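Choline kinase (Streptococcus pneumoniae, PDB 4R78) probably catalyses the ATP-dependent phosphorylation of choline, using a protein kinase-like fold that holds AMP in this structure. Local coordinates at residues A[193-198]-A[224-229]; A[145-150]-A[219-224]; A[164-169]-A[273-278]. All blocks are in the same frame, centred on the assembly; numbering follows the deposited sequence.

In the fold
Contacts 1 and 2 form one continuous region at the start of helix 223-233 and the chain leading into it, their centres about 10 Å apart. Contact 1 fixes the loop 193-198, close to the AMP site, to that helix, while contact 2 ties the chain before it to the segment before helix 149-159. Their segments overlap at Met224, and the contacts touch directly: Cys193 N lies 3.0 Å from Ser219 O, probably hydrogen-bonded, and Trp225 meets Phe147. Contact 3 stands apart among the helices, its centre about 22 Å from each of the others. The His194 side chain approaches AMP to about 8 Å, whereas that of Thr275 in contact 3 is about 14 Å away.

Contact 1. Residues A[193-198]-A[224-229]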
loop_
_atom_site.group_PDB
_atom_site.type_symbol
_atom_site.label_atom_id
_atom_site.label_comp_id
_atom_site.label_asym_id
_atom_site.label_seq_id
_atom_site.Cartn_x
_atom_site.Cartn_y
_atom_site.Cartn_z
ATOM N N CYS A 193 3.071 -5.201 9.446
ATOM C CA CYS A 193 2.582 -3.902 8.953
ATOM C C CYS A 193 1.888 -4.032 7.601
ATOM O O CYS A 193 2.192 -4.942 6.826
ATOM C CB CYS A 193 3.733 -2.905 8.801
ATOM S SG CYS A 193 4.525 -2.361 10.338
ATOM N N HIS A 194 0.972 -3.105 7.324
ATOM C CA HIS A 194 0.291 -3.029 6.032
ATOM C C HIS A 194 1.192 -2.420 4.962
ATOM O O HIS A 194 1.217 -2.904 3.828
ATOM C CB HIS A 194 -1.002 -2.220 6.156
ATOM C CG HIS A 194 -1.780 -2.124 4.883
ATOM N ND1 HIS A 194 -1.424 -1.281 3.852
ATOM C CD2 HIS A 194 -2.904 -2.762 4.476
ATOM C CE1 HIS A 194 -2.287 -1.413 2.861
ATOM N NE2 HIS A 194 -3.199 -2.301 3.217
ATOM N N ILE A 195 1.912 -1.358 5.339
ATOM C CA ILE A 195 2.905 -0.653 4.500
ATOM C C ILE A 195 2.387 0.366 3.470
ATOM O O ILE A 195 3.181 1.119 2.897
ATOM C CB ILE A 195 3.860 -1.643 3.731
ATOM C CG1 ILE A 195 4.542 -2.608 4.720
ATOM C CG2 ILE A 195 4.885 -0.894 2.856
ATOM C CD1 ILE A 195 5.561 -1.962 5.672
ATOM N N ASP A 196 1.073 0.414 3.250
ATOM C CA ASP A 196 0.511 1.248 2.179
ATOM C C ASP A 196 -0.862 1.809 2.578
ATOM O O ASP A 196 -1.873 1.548 1.914
ATOM C CB ASP A 196 0.450 0.544 0.811
ATOM C CG ASP A 196 0.080 1.486 -0.324
ATOM O OD1 ASP A 196 0.380 2.696 -0.223
ATOM O OD2 ASP A 196 -0.513 1.018 -1.318
ATOM N N LEU A 197 -0.886 2.612 3.642
ATOM C CA LEU A 197 -2.143 3.097 4.221
ATOM C C LEU A 197 -2.717 4.364 3.560
ATOM O O LEU A 197 -3.018 5.359 4.234
ATOM C CB LEU A 197 -2.021 3.251 5.745
ATOM C CG LEU A 197 -1.828 1.946 6.531
ATOM C CD1 LEU A 197 -1.663 2.251 8.004
ATOM C CD2 LEU A 197 -2.972 0.962 6.314
ATOM N N VAL A 198 -2.863 4.321 2.238
ATOM C CA VAL A 198 -3.661 5.323 1.525
ATOM C C VAL A 198 -5.125 5.199 1.971
ATOM O O VAL A 198 -5.583 4.098 2.291
ATOM C CB VAL A 198 -3.534 5.202 -0.022
ATOM C CG1 VAL A 198 -2.135 5.585 -0.483
ATOM C CG2 VAL A 198 -3.893 3.792 -0.512
ATOM N N MET A 224 5.684 2.583 13.119
ATOM C CA MET A 224 5.650 4.012 12.824
ATOM C C MET A 224 5.660 4.303 11.319
ATOM O O MET A 224 5.248 5.377 10.894
ATOM C CB MET A 224 6.756 4.778 13.560
ATOM C CG MET A 224 6.589 4.839 15.084
ATOM S SD MET A 224 4.976 5.436 15.651
ATOM C CE MET A 224 4.151 3.889 16.022
ATOM N N TRP A 225 6.096 3.330 10.515
ATOM C CA TRP A 225 5.957 3.439 9.061
ATOM C C TRP A 225 4.478 3.547 8.688
ATOM O O TRP A 225 4.084 4.408 7.895
ATOM C CB TRP A 225 6.592 2.233 8.356
ATOM C CG TRP A 225 6.320 2.198 6.877
ATOM C CD1 TRP A 225 5.159 1.805 6.269
ATOM C CD2 TRP A 225 7.219 2.569 5.823
ATOM N NE1 TRP A 225 5.276 1.913 4.907
ATOM C CE2 TRP A 225 6.527 2.379 4.601
ATOM C CE3 TRP A 225 8.534 3.053 5.789
ATOM C CZ2 TRP A 225 7.110 2.644 3.358
ATOM C CZ3 TRP A 225 9.117 3.316 4.547
ATOM C CH2 TRP A 225 8.398 3.116 3.351
ATOM N N ASP A 226 3.662 2.658 9.255
ATOM C CA ASP A 226 2.227 2.655 8.972
ATOM C C ASP A 226 1.554 3.949 9.430
ATOM O O ASP A 226 0.702 4.497 8.725
ATOM C CB ASP A 226 1.542 1.445 9.606
ATOM C CG ASP A 226 1.615 0.195 8.742
ATOM O OD1 ASP A 226 2.174 0.248 7.622
ATOM O OD2 ASP A 226 1.099 -0.841 9.199
ATOM N N LEU A 227 1.939 4.438 10.606
ATOM C CA LEU A 227 1.385 5.690 11.102
ATOM C C LEU A 227 1.769 6.862 10.194
ATOM O O LEU A 227 0.914 7.678 9.837
ATOM C CB LEU A 227 1.794 5.938 12.557
ATOM C CG LEU A 227 0.917 5.271 13.624
ATOM C CD1 LEU A 227 0.906 3.743 13.559
ATOM C CD2 LEU A 227 1.343 5.721 14.989
ATOM N N ALA A 228 3.038 6.912 9.791
ATOM C CA ALA A 228 3.501 7.921 8.842
ATOM C C ALA A 228 2.693 7.897 7.549
ATOM O O ALA A 228 2.294 8.945 7.050
ATOM C CB ALA A 228 4.984 7.757 8.563
ATOM N N ALA A 229 2.437 6.698 7.025
ATOM C CA ALA A 229 1.683 6.557 5.782
ATOM C C ALA A 229 0.247 7.043 5.922
ATOM O O ALA A 229 -0.229 7.808 5.082
ATOM C CB ALA A 229 1.724 5.117 5.281
#
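Asp226, on helix 223-233, presents its carboxylate to two successive backbone N-H groups of the loop 193-198. His194 N donates to Asp226 OD2 over 2.9 Å, along the syn lone pair of that oxygen. Ile195 N reaches Asp226 OD1 at 2.8 Å, again on the syn side but 17° out of the carboxylate plane. Each oxygen therefore holds one amide, an arrangement that restrains rotation of the carboxylate, and OD2 is hydrogen-bonded to His137 NE2 as well. A third bond runs from Trp225 NE1 to Ile195 O at 3.0 Å; it is almost straight (176°) and leaves in the plane of the indole, yet arrives from above the carbonyl plane.

The sequence from His194 through Asp196 to Asn201 fits the HxDxxxxN catalytic-loop motif of kinase-like phosphotransferases, and Asp226 probably corresponds to the helix aspartate that holds this loop in protein kinases. Asn201 lines the AMP pocket and bonds to Asp196 O. Within the loop, Asp196 N donates to His194 ND1 close to the imidazole plane, while NE2 is paired with Ile213 O; with both nitrogens engaged, the ring is fixed in its rotation.

The apolar contacts flank these bonds. Ile195 CD1 sits over the face of the five-membered ring of Trp225, 4.2 Å from its centroid, in a CH-pi contact, and Ile195 CG2 approaches NE1 of the same indole. With its CG anti to the carbonyl carbon (chi1 -66°), Leu197 crosses Asp226 at about a right angle and brings CD1 to 3.3 Å from Asp226 O. Farther along the helix, Leu197 CB rests 4.2 Å from Ala229 CB. Leu197 is also the centre of an inverse gamma turn; its backbone N is buried here with no partner in the model.

Contact 2. Residues A[145-150]-A[219-224]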
loop_
_atom_site.group_PDB
_atom_site.type_symbol
_atom_site.label_atom_id
_atom_site.label_comp_id
_atom_site.label_asym_id
_atom_site.label_seq_id
_atom_site.Cartn_x
_atom_site.Cartn_y
_atom_site.Cartn_z
ATOM N N GLY A 145 8.533 -11.409 4.554
ATOM C CA GLY A 145 8.998 -10.124 4.063
ATOM C C GLY A 145 9.554 -9.284 5.195
ATOM O O GLY A 145 8.924 -9.135 6.245
ATOM N N GLU A 146 10.748 -8.745 4.975
ATOM C CA GLU A 146 11.386 -7.847 5.928
ATOM C C GLU A 146 11.609 -6.516 5.231
ATOM O O GLU A 146 12.513 -6.393 4.394
ATOM C CB GLU A 146 12.723 -8.424 6.407
ATOM C CG GLU A 146 12.617 -9.774 7.110
ATOM C CD GLU A 146 11.973 -9.672 8.483
ATOM O OE1 GLU A 146 12.376 -8.790 9.271
ATOM O OE2 GLU A 146 11.065 -10.477 8.772
ATOM N N PHE A 147 10.780 -5.526 5.563
ATOM C CA PHE A 147 10.843 -4.241 4.877
ATOM C C PHE A 147 12.128 -3.491 5.201
ATOM O O PHE A 147 12.447 -3.229 6.363
ATOM C CB PHE A 147 9.610 -3.370 5.141
ATOM C CG PHE A 147 9.366 -2.346 4.068
ATOM C CD1 PHE A 147 8.664 -2.682 2.915
ATOM C CD2 PHE A 147 9.862 -1.053 4.191
ATOM C CE1 PHE A 147 8.442 -1.743 1.909
ATOM C CE2 PHE A 147 9.649 -0.112 3.190
ATOM C CZ PHE A 147 8.937 -0.454 2.047
ATOM N N ALA A 148 12.865 -3.173 4.145
ATOM C CA ALA A 148 14.141 -2.495 4.258
ATOM C C ALA A 148 14.065 -1.270 3.350
ATOM O O ALA A 148 14.324 -1.370 2.147
ATOM C CB ALA A 148 15.266 -3.431 3.837
ATOM N N PRO A 149 13.680 -0.108 3.918
ATOM C CA PRO A 149 13.383 1.092 3.124
ATOM C C PRO A 149 14.541 1.556 2.237
ATOM O O PRO A 149 14.318 2.031 1.127
ATOM C CB PRO A 149 13.082 2.152 4.191
ATOM C CG PRO A 149 12.667 1.377 5.395
ATOM C CD PRO A 149 13.503 0.137 5.363
ATOM N N PHE A 150 15.768 1.410 2.723
ATOM C CA PHE A 150 16.942 1.868 1.985
ATOM C C PHE A 150 17.308 0.904 0.865
ATOM O O PHE A 150 17.715 1.329 -0.220
ATOM C CB PHE A 150 18.092 2.154 2.959
ATOM C CG PHE A 150 17.716 3.147 4.028
ATOM C CD1 PHE A 150 17.767 4.513 3.768
ATOM C CD2 PHE A 150 17.248 2.717 5.271
ATOM C CE1 PHE A 150 17.392 5.440 4.734
ATOM C CE2 PHE A 150 16.864 3.640 6.249
ATOM C CZ PHE A 150 16.936 5.008 5.975
ATOM N N SER A 219 4.486 -6.442 5.165
ATOM C CA SER A 219 5.832 -6.860 5.505
ATOM C C SER A 219 6.080 -6.582 6.974
ATOM O O SER A 219 5.343 -5.813 7.603
ATOM C CB SER A 219 6.837 -6.067 4.661
ATOM O OG SER A 219 8.146 -6.572 4.809
ATOM N N MET A 220 7.111 -7.216 7.523
ATOM C CA MET A 220 7.574 -6.873 8.864
ATOM C C MET A 220 8.338 -5.555 8.803
ATOM O O MET A 220 9.252 -5.387 7.986
ATOM C CB MET A 220 8.448 -7.983 9.449
ATOM C CG MET A 220 7.760 -9.340 9.517
ATOM S SD MET A 220 6.275 -9.332 10.532
ATOM C CE MET A 220 7.008 -9.394 12.171
ATOM N N ASN A 221 7.952 -4.620 9.670
ATOM C CA ASN A 221 8.508 -3.266 9.675
ATOM C C ASN A 221 8.248 -2.590 11.020
ATOM O O ASN A 221 7.599 -3.162 11.901
ATOM C CB ASN A 221 7.892 -2.444 8.532
ATOM C CG ASN A 221 8.756 -1.259 8.104
ATOM O OD1 ASN A 221 9.852 -1.041 8.614
ATOM N ND2 ASN A 221 8.250 -0.487 7.149
ATOM N N ASP A 222 8.769 -1.379 11.184
ATOM C CA ASP A 222 8.442 -0.574 12.347
ATOM C C ASP A 222 7.024 -0.020 12.174
ATOM O O ASP A 222 6.719 0.565 11.137
ATOM C CB ASP A 222 9.452 0.564 12.506
ATOM C CG ASP A 222 9.362 1.228 13.858
ATOM O OD1 ASP A 222 8.331 1.877 14.134
ATOM O OD2 ASP A 222 10.322 1.096 14.647
ATOM N N PRO A 223 6.145 -0.212 13.180
ATOM C CA PRO A 223 4.780 0.301 13.049
ATOM C C PRO A 223 4.667 1.801 12.759
ATOM O O PRO A 223 3.658 2.233 12.190
ATOM C CB PRO A 223 4.156 -0.027 14.405
ATOM C CG PRO A 223 4.837 -1.273 14.799
ATOM C CD PRO A 223 6.277 -1.064 14.378
ATOM N N MET A 224 5.684 2.583 13.119
ATOM C CA MET A 224 5.650 4.012 12.824
ATOM C C MET A 224 5.660 4.303 11.319
ATOM O O MET A 224 5.248 5.377 10.894
ATOM C CB MET A 224 6.756 4.778 13.560
ATOM C CG MET A 224 6.589 4.839 15.084
ATOM S SD MET A 224 4.976 5.436 15.651
ATOM C CE MET A 224 4.151 3.889 16.022
HETATM O O HOH W 1 11.837 -5.958 9.462
HETATM O O HOH W 2 12.574 -1.698 8.824
#
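Met220 bonds to the residues on either side of Glu146, making a single parallel beta bridge between Glu146 and Met220. Met220 N donates to Gly145 O over 2.9 Å, and Phe147 N returns the bond to Met220 O, also at 2.9 Å. The bridge joins the segment ahead of helix 149-159 to the chain that leads into helix 223-233, within the kinase-like fold.

Side chains close around the bridge. Ser219 OG, held anti to the backbone N (chi1 -171°), is lodged against the opposite backbone, 3.0 Å from Gly145 O; it also lies 2.9 Å from Phe147 N, but at an angle too poor for a hydrogen bond. The Glu146 and Met220 side chains lie alongside each other and point the same way, bringing Glu146 OE2 to 3.6 Å from Met220 CG. Phe147 and Asn221 pass obliquely, ring and amide planes 33° apart, with Phe147 CD2 only 3.4 Å from Asn221 ND2.

Two waters extend the pairing. One donates to both Glu146 OE1 and Met220 O, the other to both Phe147 O and Asn221 OD1, the second linking the segments beyond the last direct backbone bond. Glu146 OE1 also makes a salt bridge with Arg190, which probably helps to place the carboxylate beside Met220.

Farther out, the Phe147 ring meets that of Trp225 and its side chain packs on Ile195, which also touches Asn221. Along its other edge the segment 219-221 pairs its backbone with residues 191-193, Ser219 with Cys193 and Asn221 with Lys191. The chain then enters helix 223-233 at its N-cap, Asp222, whose OD2 is held by a salt bridge to Lys259 and a hydrogen bond from Asp189 N, while OD1 accepts the capping bond from Met224 N at 2.9 Å through its anti lone pair.

Contact 3. Residues A[164-169]-A[273-278]; sequences IPYANY and LWTVYK
Helix 257-280, one of the long helices of the helical part of this kinase-like fold, is met at Val276 by Pro165 and Tyr166 and at Leu273 by Ile164, all three from the loop before helix 169-177, and again at Leu273 by Tyr169 from the first turn of that helix. The interaction between the two segments is apolar.

Val276 CG2 is the shared point of the first group. It lies 3.4 Å from Tyr166 OH and 3.6 Å from Tyr166 CE2, the side chains running past one another head to tail, while Pro165 CG approaches the same methyl to 3.8 Å. The torsion of Val276 accounts for this: CG1 is anti to the backbone N (chi1 -180°), leaving CG2 beside that N and facing the tyrosine and the proline. The phenol is steered by the helix itself, because Tyr166 OH is hydrogen-bonded to Ser272 O. The ring turns an edge to Leu273 N, which lies near its plane. The Thr275 side chain lies crosswise to that of Tyr166, its CB 4.0 Å from Tyr166 OH and its OG1 engaged with Trp271 O.

Leu273 serves the second group with its two methyls. CD1 is 3.7 Å from Tyr169 OH, and CD2 meets Ile164 CD1 at 4.1 Å. Ile164 also backs the tyrosine from its own segment, its CG2 lying over one face of the Tyr169 ring near the rim, 3.5 Å above the plane. Tyr169 OH is hydrogen-bonded to Glu157 OE2, which probably helps hold the phenol against the leucine.

Around this joint, helix 149-159 packs Ile153 and Tyr156 on Leu273, and Ile153 also touches Tyr169. Helix 288-303 adds Tyr293, stacked on the Tyr166 ring, and Val290, so that segment 164-169 joins helix 257-280 to helix 149-159 through Tyr169 and to helix 288-303 through Tyr166.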
loop_
_atom_site.group_PDB
_atom_site.type_symbol
_atom_site.label_atom_id
_atom_site.label_comp_id
_atom_site.label_asym_id
_atom_site.label_seq_id
_atom_site.Cartn_x
_atom_site.Cartn_y
_atom_site.Cartn_z
ATOM N N ILE A 164 17.835 9.864 -13.443
ATOM C CA ILE A 164 16.830 10.271 -12.456
ATOM C C ILE A 164 16.325 11.685 -12.777
ATOM O O ILE A 164 17.129 12.621 -12.872
ATOM C CB ILE A 164 17.365 10.159 -10.997
ATOM C CG1 ILE A 164 17.665 8.694 -10.630
ATOM C CG2 ILE A 164 16.386 10.780 -9.997
ATOM C CD1 ILE A 164 16.456 7.748 -10.668
ATOM N N PRO A 165 14.998 11.839 -12.974
ATOM C CA PRO A 165 14.469 13.115 -13.470
ATOM C C PRO A 165 14.316 14.192 -12.396
ATOM O O PRO A 165 14.022 15.349 -12.719
ATOM C CB PRO A 165 13.096 12.724 -14.028
ATOM C CG PRO A 165 12.680 11.574 -13.185
ATOM C CD PRO A 165 13.940 10.812 -12.874
ATOM N N TYR A 166 14.510 13.815 -11.136
ATOM C CA TYR A 166 14.296 14.733 -10.022
ATOM C C TYR A 166 15.526 15.591 -9.771
ATOM O O TYR A 166 16.658 15.141 -9.942
ATOM C CB TYR A 166 13.888 13.968 -8.759
ATOM C CG TYR A 166 12.612 13.168 -8.912
ATOM C CD1 TYR A 166 11.465 13.750 -9.449
ATOM C CD2 TYR A 166 12.553 11.831 -8.524
ATOM C CE1 TYR A 166 10.293 13.031 -9.601
ATOM C CE2 TYR A 166 11.376 11.096 -8.668
ATOM C CZ TYR A 166 10.252 11.707 -9.211
ATOM O OH TYR A 166 9.075 11.003 -9.361
ATOM N N ALA A 167 15.286 16.833 -9.365
ATOM C CA ALA A 167 16.342 17.829 -9.190
ATOM C C ALA A 167 17.229 17.566 -7.974
ATOM O O ALA A 167 16.744 17.184 -6.905
ATOM C CB ALA A 167 15.728 19.210 -9.090
ATOM N N ASN A 168 18.531 17.784 -8.152
ATOM C CA ASN A 168 19.497 17.725 -7.052
ATOM C C ASN A 168 19.532 16.351 -6.383
ATOM O O ASN A 168 19.673 16.246 -5.161
ATOM C CB ASN A 168 19.186 18.830 -6.028
ATOM C CG ASN A 168 20.358 19.139 -5.121
ATOM O OD1 ASN A 168 21.517 19.054 -5.530
ATOM N ND2 ASN A 168 20.061 19.516 -3.880
ATOM N N TYR A 169 19.428 15.299 -7.192
ATOM C CA TYR A 169 19.228 13.952 -6.651
ATOM C C TYR A 169 20.340 13.432 -5.731
ATOM O O TYR A 169 20.050 12.844 -4.695
ATOM C CB TYR A 169 18.906 12.937 -7.756
ATOM C CG TYR A 169 18.463 11.590 -7.211
ATOM C CD1 TYR A 169 17.279 11.466 -6.483
ATOM C CD2 TYR A 169 19.238 10.447 -7.408
ATOM C CE1 TYR A 169 16.870 10.235 -5.975
ATOM C CE2 TYR A 169 18.836 9.207 -6.903
ATOM C CZ TYR A 169 17.652 9.114 -6.185
ATOM O OH TYR A 169 17.240 7.901 -5.677
ATOM N N LEU A 273 10.059 7.425 -6.618
ATOM C CA LEU A 273 10.830 6.548 -7.508
ATOM C C LEU A 273 9.916 5.515 -8.168
ATOM O O LEU A 273 10.034 5.237 -9.364
ATOM C CB LEU A 273 11.995 5.882 -6.764
ATOM C CG LEU A 273 13.112 6.818 -6.275
ATOM C CD1 LEU A 273 14.043 6.102 -5.304
ATOM C CD2 LEU A 273 13.915 7.419 -7.433
ATOM N N TRP A 274 8.983 4.977 -7.386
ATOM C CA TRP A 274 7.894 4.149 -7.908
ATOM C C TRP A 274 7.191 4.829 -9.092
ATOM O O TRP A 274 6.894 4.183 -10.102
ATOM C CB TRP A 274 6.908 3.854 -6.773
ATOM C CG TRP A 274 5.643 3.113 -7.150
ATOM C CD1 TRP A 274 5.448 1.758 -7.147
ATOM C CD2 TRP A 274 4.396 3.696 -7.552
ATOM N NE1 TRP A 274 4.158 1.465 -7.527
ATOM C CE2 TRP A 274 3.490 2.634 -7.780
ATOM C CE3 TRP A 274 3.957 5.016 -7.741
ATOM C CZ2 TRP A 274 2.171 2.850 -8.202
ATOM C CZ3 TRP A 274 2.645 5.233 -8.155
ATOM C CH2 TRP A 274 1.767 4.153 -8.376
ATOM N N THR A 275 6.948 6.136 -8.969
ATOM C CA THR A 275 6.276 6.911 -10.013
ATOM C C THR A 275 7.061 6.882 -11.320
ATOM O O THR A 275 6.490 6.614 -12.384
ATOM C CB THR A 275 6.044 8.375 -9.570
ATOM O OG1 THR A 275 5.237 8.387 -8.390
ATOM C CG2 THR A 275 5.328 9.168 -10.662
ATOM N N VAL A 276 8.364 7.141 -11.233
ATOM C CA VAL A 276 9.224 7.131 -12.421
ATOM C C VAL A 276 9.145 5.781 -13.130
ATOM O O VAL A 276 8.958 5.727 -14.351
ATOM C CB VAL A 276 10.689 7.481 -12.078
ATOM C CG1 VAL A 276 11.559 7.468 -13.332
ATOM C CG2 VAL A 276 10.753 8.843 -11.423
ATOM N N TYR A 277 9.258 4.700 -12.361
ATOM C CA TYR A 277 9.211 3.356 -12.924
ATOM C C TYR A 277 7.865 3.056 -13.591
ATOM O O TYR A 277 7.821 2.506 -14.702
ATOM C CB TYR A 277 9.534 2.322 -11.845
ATOM C CG TYR A 277 9.559 0.892 -12.337
ATOM C CD1 TYR A 277 10.271 0.535 -13.484
ATOM C CD2 TYR A 277 8.883 -0.107 -11.643
ATOM C CE1 TYR A 277 10.297 -0.786 -13.932
ATOM C CE2 TYR A 277 8.900 -1.428 -12.085
ATOM C CZ TYR A 277 9.611 -1.758 -13.225
ATOM O OH TYR A 277 9.631 -3.065 -13.662
ATOM N N LYS A 278 6.772 3.417 -12.923
ATOM C CA LYS A 278 5.442 3.209 -13.493
ATOM C C LYS A 278 5.244 3.989 -14.788
ATOM O O LYS A 278 4.610 3.498 -15.732
ATOM C CB LYS A 278 4.348 3.550 -12.476
ATOM C CG LYS A 278 4.168 2.500 -11.381
ATOM C CD LYS A 278 3.503 1.244 -11.940
ATOM C CE LYS A 278 3.077 0.282 -10.850
ATOM N NZ LYS A 278 2.417 -0.912 -11.460
#